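Local coordinates for hydrogenase expression/formation protein HypE (Desulfovibrio vulgaris subsp. vulgaris, PDB 2Z1U) that binds ATP and magnesium and probably serves the maturation of hydrogenase by helping to assemble its active-site metal centre, at residues 319-324 against 329-334; 249-254 against 296-301; 62-67 against 104-109. All blocks are in the same frame, centred on the assembly; numbering follows the deposited sequence.

Interaction 1: residues 319-324 against 329-334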
loop_
_atom_site.group_PDB
_atom_site.type_symbol
_atom_site.label_atom_id
_atom_site.label_comp_id
_atom_site.label_asym_id
_atom_site.label_seq_id
_atom_site.Cartn_x
_atom_site.Cartn_y
_atom_site.Cartn_z
ATOM N N VAL A 319 10.094 -30.471 -4.516
ATOM C CA VAL A 319 10.843 -30.006 -5.672
ATOM C C VAL A 319 12.156 -30.776 -5.737
ATOM O O VAL A 319 13.004 -30.629 -4.858
ATOM C CB VAL A 319 11.138 -28.506 -5.576
ATOM C CG1 VAL A 319 11.971 -28.052 -6.777
ATOM C CG2 VAL A 319 9.827 -27.701 -5.504
ATOM N N VAL A 320 12.311 -31.588 -6.778
ATOM C CA VAL A 320 13.524 -32.372 -6.938
ATOM C C VAL A 320 14.387 -31.999 -8.138
ATOM O O VAL A 320 13.926 -31.955 -9.291
ATOM C CB VAL A 320 13.285 -33.915 -6.769
ATOM C CG1 VAL A 320 11.804 -34.295 -6.876
ATOM C CG2 VAL A 320 14.185 -34.768 -7.679
ATOM N N MET A 321 15.647 -31.705 -7.838
ATOM C CA MET A 321 16.591 -31.261 -8.845
ATOM C C MET A 321 17.495 -32.412 -9.210
ATOM O O MET A 321 18.153 -33.005 -8.322
ATOM C CB MET A 321 17.420 -30.078 -8.323
ATOM C CG MET A 321 18.351 -29.458 -9.371
ATOM S SD MET A 321 19.038 -27.863 -8.869
ATOM C CE MET A 321 20.208 -28.336 -7.598
ATOM N N GLU A 322 17.514 -32.756 -10.496
ATOM C CA GLU A 322 18.557 -33.646 -10.990
ATOM C C GLU A 322 19.848 -32.832 -11.042
ATOM O O GLU A 322 19.942 -31.812 -11.726
ATOM C CB GLU A 322 18.239 -34.236 -12.364
ATOM C CG GLU A 322 19.371 -35.108 -12.858
ATOM C CD GLU A 322 19.129 -35.711 -14.218
ATOM O OE1 GLU A 322 17.956 -35.756 -14.641
ATOM O OE2 GLU A 322 20.115 -36.132 -14.862
ATOM N N THR A 323 20.819 -33.307 -10.281
ATOM C CA THR A 323 22.068 -32.627 -10.009
ATOM C C THR A 323 23.029 -32.716 -11.227
ATOM O O THR A 323 22.878 -33.612 -12.057
ATOM C CB THR A 323 22.624 -33.298 -8.743
ATOM O OG1 THR A 323 22.190 -32.558 -7.574
ATOM C CG2 THR A 323 24.107 -33.479 -8.772
ATOM N N ALA A 324 24.004 -31.797 -11.319
ATOM C CA ALA A 324 25.024 -31.835 -12.399
ATOM C C ALA A 324 25.919 -33.054 -12.333
ATOM O O ALA A 324 26.556 -33.436 -13.323
ATOM C CB ALA A 324 25.877 -30.578 -12.357
ATOM N N ARG A 329 18.974 -33.747 -5.618
ATOM C CA ARG A 329 18.923 -32.864 -4.468
ATOM C C ARG A 329 17.490 -32.395 -4.288
ATOM O O ARG A 329 16.863 -31.861 -5.221
ATOM C CB ARG A 329 19.888 -31.673 -4.639
ATOM C CG ARG A 329 19.401 -30.366 -4.038
ATOM C CD ARG A 329 20.424 -29.712 -3.132
ATOM N NE ARG A 329 21.297 -28.845 -3.896
ATOM C CZ ARG A 329 21.319 -27.511 -3.839
ATOM N NH1 ARG A 329 20.540 -26.825 -3.001
ATOM N NH2 ARG A 329 22.173 -26.873 -4.630
ATOM N N LEU A 330 16.970 -32.591 -3.082
ATOM C CA LEU A 330 15.670 -32.040 -2.712
ATOM C C LEU A 330 15.850 -30.556 -2.412
ATOM O O LEU A 330 16.672 -30.192 -1.574
ATOM C CB LEU A 330 15.106 -32.807 -1.500
ATOM C CG LEU A 330 13.711 -32.441 -0.994
ATOM C CD1 LEU A 330 12.623 -32.667 -2.045
ATOM C CD2 LEU A 330 13.398 -33.203 0.301
ATOM N N LEU A 331 15.107 -29.701 -3.119
ATOM C CA LEU A 331 15.118 -28.267 -2.847
ATOM C C LEU A 331 13.967 -27.909 -1.911
ATOM O O LEU A 331 12.863 -27.631 -2.370
ATOM C CB LEU A 331 14.991 -27.444 -4.151
ATOM C CG LEU A 331 16.030 -27.590 -5.275
ATOM C CD1 LEU A 331 15.726 -26.602 -6.449
ATOM C CD2 LEU A 331 17.435 -27.382 -4.747
ATOM N N SER A 332 14.225 -27.897 -0.609
ATOM C CA SER A 332 13.199 -27.520 0.367
ATOM C C SER A 332 13.254 -26.032 0.673
ATOM O O SER A 332 14.207 -25.358 0.293
ATOM C CB SER A 332 13.352 -28.340 1.650
ATOM O OG SER A 332 13.334 -29.722 1.351
ATOM N N MET A 333 12.218 -25.517 1.338
ATOM C CA MET A 333 12.155 -24.140 1.800
ATOM C C MET A 333 13.181 -23.876 2.925
ATOM O O MET A 333 13.502 -24.769 3.729
ATOM C CB MET A 333 10.779 -23.713 2.241
ATOM C CG MET A 333 9.785 -23.402 1.113
ATOM S SD MET A 333 8.238 -22.652 1.723
ATOM C CE MET A 333 7.164 -22.890 0.315
ATOM N N LEU A 334 13.654 -22.583 2.984
ATOM C CA LEU A 334 14.779 -22.002 3.805
ATOM C C LEU A 334 14.769 -22.472 5.256
ATOM O O LEU A 334 14.556 -23.597 5.711
ATOM C CB LEU A 334 14.649 -20.479 3.750
ATOM C CG LEU A 334 14.753 -19.838 2.364
ATOM C CD1 LEU A 334 14.361 -18.371 2.441
ATOM C CD2 LEU A 334 16.167 -19.989 1.827
HETATM O O HOH W 1 10.736 -29.714 -1.901
#
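Met-321 and Arg-329 face each other as the hydrogen-bonded pair of an antiparallel hairpin, with the non-hydrogen-bonded pair Val-320 and Leu-330 next along the ladder. Three backbone bonds make the ladder. Met-321 N reaches Arg-329 O at 2.9 Å with an N-H...O angle of 169°, and Arg-329 N returns the bond to Met-321 O. Just past the second strand, Leu-331 N approaches Val-319 O at 2.9 Å. There a water carries the pairing one step further, accepting from Val-319 N at 2.8 Å and donating to Leu-331 O at 3.0 Å.

The apolar contacts lie mainly on the side that carries Met-321. CG1 of Val-319, set anti to the backbone N (chi1 178°), meets CD1 of Leu-331 at 4.0 Å, while the other branch, CD2 of Leu-331, lies 4.1 Å from CE of Met-321. Val-319 continues this layer onto Leu-230 of helix 225-237. On the other side of the sheet, the methyl CD1 of Leu-330 leans back into van der Waals contact with the carbonyl oxygen of Val-319, 3.5 Å from that O.

Arg-329 brings the one charged side chain that touches across the contact. It runs alongside Met-321 in the same direction, and a bend at chi3 of Met-321 (72°) brings its methyl CE over one face of the guanidinium, CE to NH2 of Arg-329 being 3.8 Å. NH1 has a salt bridge to Asp-264.

Strand 328-330 is the outermost of its sheet within the chain, and strand 240-244 pairs with the far side of 319-322. The chemistry implies an edge fastened by its backbone, with one guanidinium face shielded by a methyl group while the salt bridge at NH1 probably balances its charge.

Interaction 2: residues 249-254 against 296-301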
loop_
_atom_site.group_PDB
_atom_site.type_symbol
_atom_site.label_atom_id
_atom_site.label_comp_id
_atom_site.label_asym_id
_atom_site.label_seq_id
_atom_site.Cartn_x
_atom_site.Cartn_y
_atom_site.Cartn_z
ATOM N N PRO A 249 20.043 -21.218 -15.366
ATOM C CA PRO A 249 21.123 -20.298 -15.701
ATOM C C PRO A 249 21.576 -19.475 -14.494
ATOM O O PRO A 249 20.768 -18.903 -13.784
ATOM C CB PRO A 249 20.497 -19.384 -16.793
ATOM C CG PRO A 249 19.044 -19.380 -16.485
ATOM C CD PRO A 249 18.727 -20.728 -15.811
ATOM N N VAL A 250 22.877 -19.464 -14.252
ATOM C CA VAL A 250 23.477 -18.676 -13.176
ATOM C C VAL A 250 24.793 -18.230 -13.779
ATOM O O VAL A 250 25.579 -19.071 -14.232
ATOM C CB VAL A 250 23.744 -19.523 -11.861
ATOM C CG1 VAL A 250 24.357 -18.648 -10.762
ATOM C CG2 VAL A 250 22.466 -20.163 -11.317
ATOM N N ARG A 251 25.005 -16.917 -13.840
ATOM C CA ARG A 251 26.214 -16.335 -14.443
ATOM C C ARG A 251 27.433 -16.815 -13.678
ATOM O O ARG A 251 27.379 -16.927 -12.456
ATOM C CB ARG A 251 26.151 -14.803 -14.379
ATOM C CG ARG A 251 25.093 -14.182 -15.250
ATOM C CD ARG A 251 24.920 -12.692 -14.951
ATOM N NE ARG A 251 24.834 -11.962 -16.209
ATOM C CZ ARG A 251 23.704 -11.647 -16.833
ATOM N NH1 ARG A 251 22.518 -11.954 -16.308
ATOM N NH2 ARG A 251 23.770 -10.995 -17.988
ATOM N N GLU A 252 28.525 -17.102 -14.399
ATOM C CA GLU A 252 29.783 -17.545 -13.781
ATOM C C GLU A 252 30.185 -16.644 -12.610
ATOM O O GLU A 252 30.531 -17.126 -11.535
ATOM C CB GLU A 252 30.906 -17.604 -14.833
ATOM C CG GLU A 252 32.159 -18.372 -14.415
ATOM C CD GLU A 252 33.264 -18.297 -15.469
ATOM O OE1 GLU A 252 33.025 -17.708 -16.552
ATOM O OE2 GLU A 252 34.372 -18.816 -15.218
ATOM N N SER A 253 30.109 -15.334 -12.836
ATOM C CA SER A 253 30.437 -14.318 -11.839
ATOM C C SER A 253 29.507 -14.364 -10.623
ATOM O O SER A 253 29.933 -14.075 -9.504
ATOM C CB SER A 253 30.362 -12.941 -12.486
ATOM O OG SER A 253 29.020 -12.674 -12.876
ATOM N N VAL A 254 28.244 -14.720 -10.853
ATOM C CA VAL A 254 27.266 -14.898 -9.767
ATOM C C VAL A 254 27.553 -16.200 -8.993
ATOM O O VAL A 254 27.580 -16.192 -7.762
ATOM C CB VAL A 254 25.804 -14.847 -10.288
ATOM C CG1 VAL A 254 24.813 -15.288 -9.211
ATOM C CG2 VAL A 254 25.460 -13.429 -10.794
ATOM N N GLY A 296 16.299 -11.914 -21.130
ATOM C CA GLY A 296 15.985 -13.137 -21.853
ATOM C C GLY A 296 17.121 -13.821 -22.574
ATOM O O GLY A 296 16.906 -14.913 -23.108
ATOM N N GLU A 297 18.366 -13.198 -22.622
ATOM C CA GLU A 297 19.517 -13.931 -23.137
ATOM C C GLU A 297 19.557 -15.349 -22.577
ATOM O O GLU A 297 20.104 -16.241 -23.184
ATOM C CB GLU A 297 20.813 -13.198 -22.785
ATOM C CG GLU A 297 20.927 -12.810 -21.320
ATOM C CD GLU A 297 20.290 -11.466 -21.022
ATOM O OE1 GLU A 297 20.617 -10.872 -19.972
ATOM O OE2 GLU A 297 19.461 -11.007 -21.835
ATOM N N HIS A 298 19.088 -15.475 -21.343
ATOM C CA HIS A 298 19.289 -16.709 -20.595
ATOM C C HIS A 298 17.999 -17.454 -20.296
ATOM O O HIS A 298 18.009 -18.393 -19.484
ATOM C CB HIS A 298 20.037 -16.415 -19.291
ATOM C CG HIS A 298 21.404 -15.854 -19.504
ATOM N ND1 HIS A 298 21.880 -14.768 -18.801
ATOM C CD2 HIS A 298 22.397 -16.225 -20.343
ATOM C CE1 HIS A 298 23.110 -14.496 -19.198
ATOM N NE2 HIS A 298 23.445 -15.362 -20.135
ATOM N N ALA A 299 16.894 -17.034 -20.921
ATOM C CA ALA A 299 15.633 -17.786 -20.799
ATOM C C ALA A 299 15.877 -19.249 -21.154
ATOM O O ALA A 299 16.617 -19.537 -22.086
ATOM C CB ALA A 299 14.544 -17.197 -21.685
ATOM N N ALA A 300 15.279 -20.164 -20.387
ATOM C CA ALA A 300 15.506 -21.603 -20.584
ATOM C C ALA A 300 14.387 -22.485 -20.055
ATOM O O ALA A 300 13.687 -22.130 -19.116
ATOM C CB ALA A 300 16.838 -22.030 -19.961
ATOM N N ARG A 301 14.220 -23.639 -20.687
ATOM C CA ARG A 301 13.435 -24.706 -20.106
ATOM C C ARG A 301 14.288 -25.272 -18.947
ATOM O O ARG A 301 15.443 -25.656 -19.153
ATOM C CB ARG A 301 13.150 -25.775 -21.157
ATOM C CG ARG A 301 12.265 -26.919 -20.682
ATOM C CD ARG A 301 12.380 -28.078 -21.641
ATOM N NE ARG A 301 11.862 -27.773 -22.977
ATOM C CZ ARG A 301 10.617 -28.021 -23.375
ATOM N NH1 ARG A 301 10.244 -27.712 -24.613
ATOM N NH2 ARG A 301 9.747 -28.583 -22.532
#
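The guanidinium of Arg-251 has the imidazole of His-298 over one face, with CE1 3.6 Å above the guanidinium plane and displaced toward its rim. The two planes stand 78° apart, and CZ of Arg-251 lies at the edge of the ring, in its plane, 3.8 Å from CE1 of His-298. This is therefore an edge-on-face approach and not a flat stack. One face of the imidazole is covered from within its own segment by CG of Glu-297, which sits 3.3 Å above the ring centre.

At the guanidinium edge, near its plane, OE1 of Glu-297 pairs with NH2 of Arg-251 in a long salt bridge of 3.7 Å, the carboxylate turned steeply against the guanidinium. The glutamate serves both groups: chi1 of 50° sets CG over the ring, and the bend at chi2 (-87°) then directs the carboxylate to the arginine.

The fold places these residues at two junctions of the AIR synthase-related C-terminal domain. Arg-251 is the N-cap residue of helix 252-260, and His-298 shortly precedes strand 300-306 of the mixed sheet. The arginine also has long, weak ion pairs to Asp-193 and Asp-176.

Nearer the sheet, Pro-249 lays its ring against His-298, meeting its carbonyl oxygen and its CB: CG of Pro-249 is 3.3 Å from His-298 O, and CB of Pro-249 is 3.9 Å from His-298 CB. Pro-249 also packs on Ile-170 of strand 167-170, to which Ala-300 is joined by a backbone hydrogen bond.

Interaction 3: residues 62-67 against 104-109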
loop_
_atom_site.group_PDB
_atom_site.type_symbol
_atom_site.label_atom_id
_atom_site.label_comp_id
_atom_site.label_asym_id
_atom_site.label_seq_id
_atom_site.Cartn_x
_atom_site.Cartn_y
_atom_site.Cartn_z
ATOM N N PRO A 62 21.333 -1.693 0.841
ATOM C CA PRO A 62 21.236 -0.236 0.701
ATOM C C PRO A 62 20.147 0.224 -0.277
ATOM O O PRO A 62 19.593 -0.588 -1.022
ATOM C CB PRO A 62 22.619 0.151 0.166
ATOM C CG PRO A 62 23.048 -1.032 -0.622
ATOM C CD PRO A 62 22.495 -2.233 0.102
ATOM N N ILE A 63 19.868 1.525 -0.265
ATOM C CA ILE A 63 18.804 2.111 -1.075
ATOM C C ILE A 63 19.209 2.129 -2.537
ATOM O O ILE A 63 18.366 1.917 -3.412
ATOM C CB ILE A 63 18.472 3.561 -0.611
ATOM C CG1 ILE A 63 17.904 3.556 0.807
ATOM C CG2 ILE A 63 17.532 4.260 -1.586
ATOM C CD1 ILE A 63 17.481 4.947 1.298
ATOM N N PHE A 64 20.495 2.393 -2.777
ATOM C CA PHE A 64 21.080 2.423 -4.121
ATOM C C PHE A 64 22.094 1.288 -4.287
ATOM O O PHE A 64 22.891 1.016 -3.382
ATOM C CB PHE A 64 21.738 3.792 -4.412
ATOM C CG PHE A 64 20.772 4.969 -4.330
ATOM C CD1 PHE A 64 19.908 5.261 -5.385
ATOM C CD2 PHE A 64 20.728 5.775 -3.194
ATOM C CE1 PHE A 64 18.991 6.322 -5.305
ATOM C CE2 PHE A 64 19.822 6.847 -3.104
ATOM C CZ PHE A 64 18.951 7.117 -4.165
ATOM N N PHE A 65 22.049 0.631 -5.447
ATOM C CA PHE A 65 22.929 -0.512 -5.773
ATOM C C PHE A 65 23.103 -0.577 -7.295
ATOM O O PHE A 65 22.326 0.039 -8.013
ATOM C CB PHE A 65 22.341 -1.830 -5.225
ATOM C CG PHE A 65 20.835 -1.927 -5.334
ATOM C CD1 PHE A 65 20.239 -2.476 -6.468
ATOM C CD2 PHE A 65 20.012 -1.462 -4.305
ATOM C CE1 PHE A 65 18.844 -2.565 -6.572
ATOM C CE2 PHE A 65 18.621 -1.536 -4.407
ATOM C CZ PHE A 65 18.037 -2.091 -5.545
ATOM N N PRO A 66 24.153 -1.265 -7.796
ATOM C CA PRO A 66 24.252 -1.454 -9.244
ATOM C C PRO A 66 22.966 -2.028 -9.843
ATOM O O PRO A 66 22.468 -3.053 -9.368
ATOM C CB PRO A 66 25.406 -2.452 -9.377
ATOM C CG PRO A 66 26.285 -2.117 -8.225
ATOM C CD PRO A 66 25.324 -1.833 -7.102
ATOM N N GLY A 67 22.423 -1.348 -10.851
ATOM C CA GLY A 67 21.266 -1.844 -11.597
ATOM C C GLY A 67 19.904 -1.440 -11.063
ATOM O O GLY A 67 18.881 -1.757 -11.676
ATOM N N MET A 104 17.509 15.030 1.227
ATOM C CA MET A 104 16.421 15.255 0.277
ATOM C C MET A 104 16.748 14.824 -1.148
ATOM O O MET A 104 15.842 14.506 -1.918
ATOM C CB MET A 104 16.022 16.727 0.257
ATOM C CG MET A 104 15.146 17.182 1.408
ATOM S SD MET A 104 13.430 16.651 1.379
ATOM C CE MET A 104 12.996 16.671 -0.367
ATOM N N ASP A 105 18.031 14.853 -1.513
ATOM C CA ASP A 105 18.432 14.384 -2.837
ATOM C C ASP A 105 18.290 12.870 -2.983
ATOM O O ASP A 105 18.069 12.379 -4.087
ATOM C CB ASP A 105 19.845 14.826 -3.214
ATOM C CG ASP A 105 20.139 14.616 -4.700
ATOM O OD1 ASP A 105 21.134 13.929 -5.022
ATOM O OD2 ASP A 105 19.357 15.124 -5.545
ATOM N N ILE A 106 18.427 12.142 -1.875
ATOM C CA ILE A 106 18.126 10.706 -1.852
ATOM C C ILE A 106 16.663 10.498 -2.263
ATOM O O ILE A 106 16.371 9.724 -3.169
ATOM C CB ILE A 106 18.423 10.061 -0.468
ATOM C CG1 ILE A 106 19.934 10.053 -0.203
ATOM C CG2 ILE A 106 17.826 8.643 -0.385
ATOM C CD1 ILE A 106 20.346 9.416 1.117
ATOM N N LEU A 107 15.759 11.231 -1.616
ATOM C CA LEU A 107 14.332 11.164 -1.923
ATOM C C LEU A 107 14.026 11.497 -3.389
ATOM O O LEU A 107 13.298 10.755 -4.047
ATOM C CB LEU A 107 13.533 12.073 -0.982
ATOM C CG LEU A 107 12.014 12.124 -1.170
ATOM C CD1 LEU A 107 11.349 10.766 -0.938
ATOM C CD2 LEU A 107 11.419 13.180 -0.245
ATOM N N GLU A 108 14.587 12.596 -3.891
ATOM C CA GLU A 108 14.380 13.004 -5.285
ATOM C C GLU A 108 14.911 11.988 -6.311
ATOM O O GLU A 108 14.259 11.738 -7.324
ATOM C CB GLU A 108 14.968 14.404 -5.557
ATOM C CG GLU A 108 14.838 14.837 -7.020
ATOM C CD GLU A 108 14.859 16.339 -7.225
ATOM O OE1 GLU A 108 15.880 16.992 -6.898
ATOM O OE2 GLU A 108 13.853 16.859 -7.748
ATOM N N ARG A 109 16.089 11.421 -6.058
ATOM C CA ARG A 109 16.627 10.359 -6.906
ATOM C C ARG A 109 15.706 9.135 -6.939
ATOM O O ARG A 109 15.485 8.543 -7.997
ATOM C CB ARG A 109 18.013 9.937 -6.431
ATOM C CG ARG A 109 19.123 10.921 -6.784
ATOM C CD ARG A 109 20.488 10.263 -6.578
ATOM N NE ARG A 109 20.887 10.254 -5.169
ATOM C CZ ARG A 109 21.763 9.406 -4.629
ATOM N NH1 ARG A 109 22.352 8.462 -5.366
ATOM N NH2 ARG A 109 22.047 9.502 -3.335
#
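Phe-64 and Arg-109 form the stack of this contact. The guanidinium lies flat on the phenyl ring, with centres 3.9 Å apart and planes inclined by only 12°. CZ of Arg-109 stands 25° off the ring normal, which satisfies the geometry of a cation-pi interaction over the face. NH1 of Arg-109 projects over the middle of the ring, 3.6 Å above its plane, whereas the shortest approach is at one side, from NH2 of Arg-109 to CE2 of Phe-64 at 3.5 Å. CB of Arg-109 touches the ring at 3.7 Å from CZ of Phe-64, and the bend at chi3 (-80°) turns the guanidinium back over the same face. The contact thus combines an aliphatic end with a charged, planar one. A long salt bridge from NE of Arg-109 to OD1 of Asp-105, one helical turn earlier, may help to keep the guanidinium in this orientation.

Apolar contacts fill in beside the stack. CG2 of Ile-106, anti to the backbone N, reaches two partners: CE2 of Phe-64 at 3.8 Å and CD1 of Ile-63 at 4.1 Å. The side chains of Ile-63 and Ile-106 meet at about a right angle. On the ring face opposite Arg-109 lies CG2 of Ile-63, offset toward the rim, so the phenyl group is sandwiched between a methyl and a guanidinium.

One polar atom of the helix backbone joins in: O of Ile-106 lies in the ring plane at the phenyl edge, 3.8 Å from CZ of Phe-64.

Strand 64-65, half of a two-stranded antiparallel sheet with 68-69, is thereby set against the first turns of helix 104-121. Ile-63 and Phe-65 pack on helix 70-83, while Leu-107 and Glu-108 turn to helix 17-31.

Interactions 1 and 2 both reach the seven-stranded mixed sheet, through strands 319-322 and 300-306, which follow each other in the chain; their nearest atoms are nevertheless about 9 Å apart. Interaction 3 belongs to the AIR synthase-related N-terminal range, its centre about 36 Å from that of interaction 1, on opposite sides of the chain's centre. Interactions 1 and 3 are partly buried, while interaction 2 is a surface contact. Backbone hydrogen bonds dominate the hairpin; the other two contacts rest on side chains, packed against each other and against a backbone carbonyl, without a hydrogen bond between the segments. Each contact puts an arginine face to use, meeting a methyl in interaction 1, a ring edge in 2 and a ring face in 3.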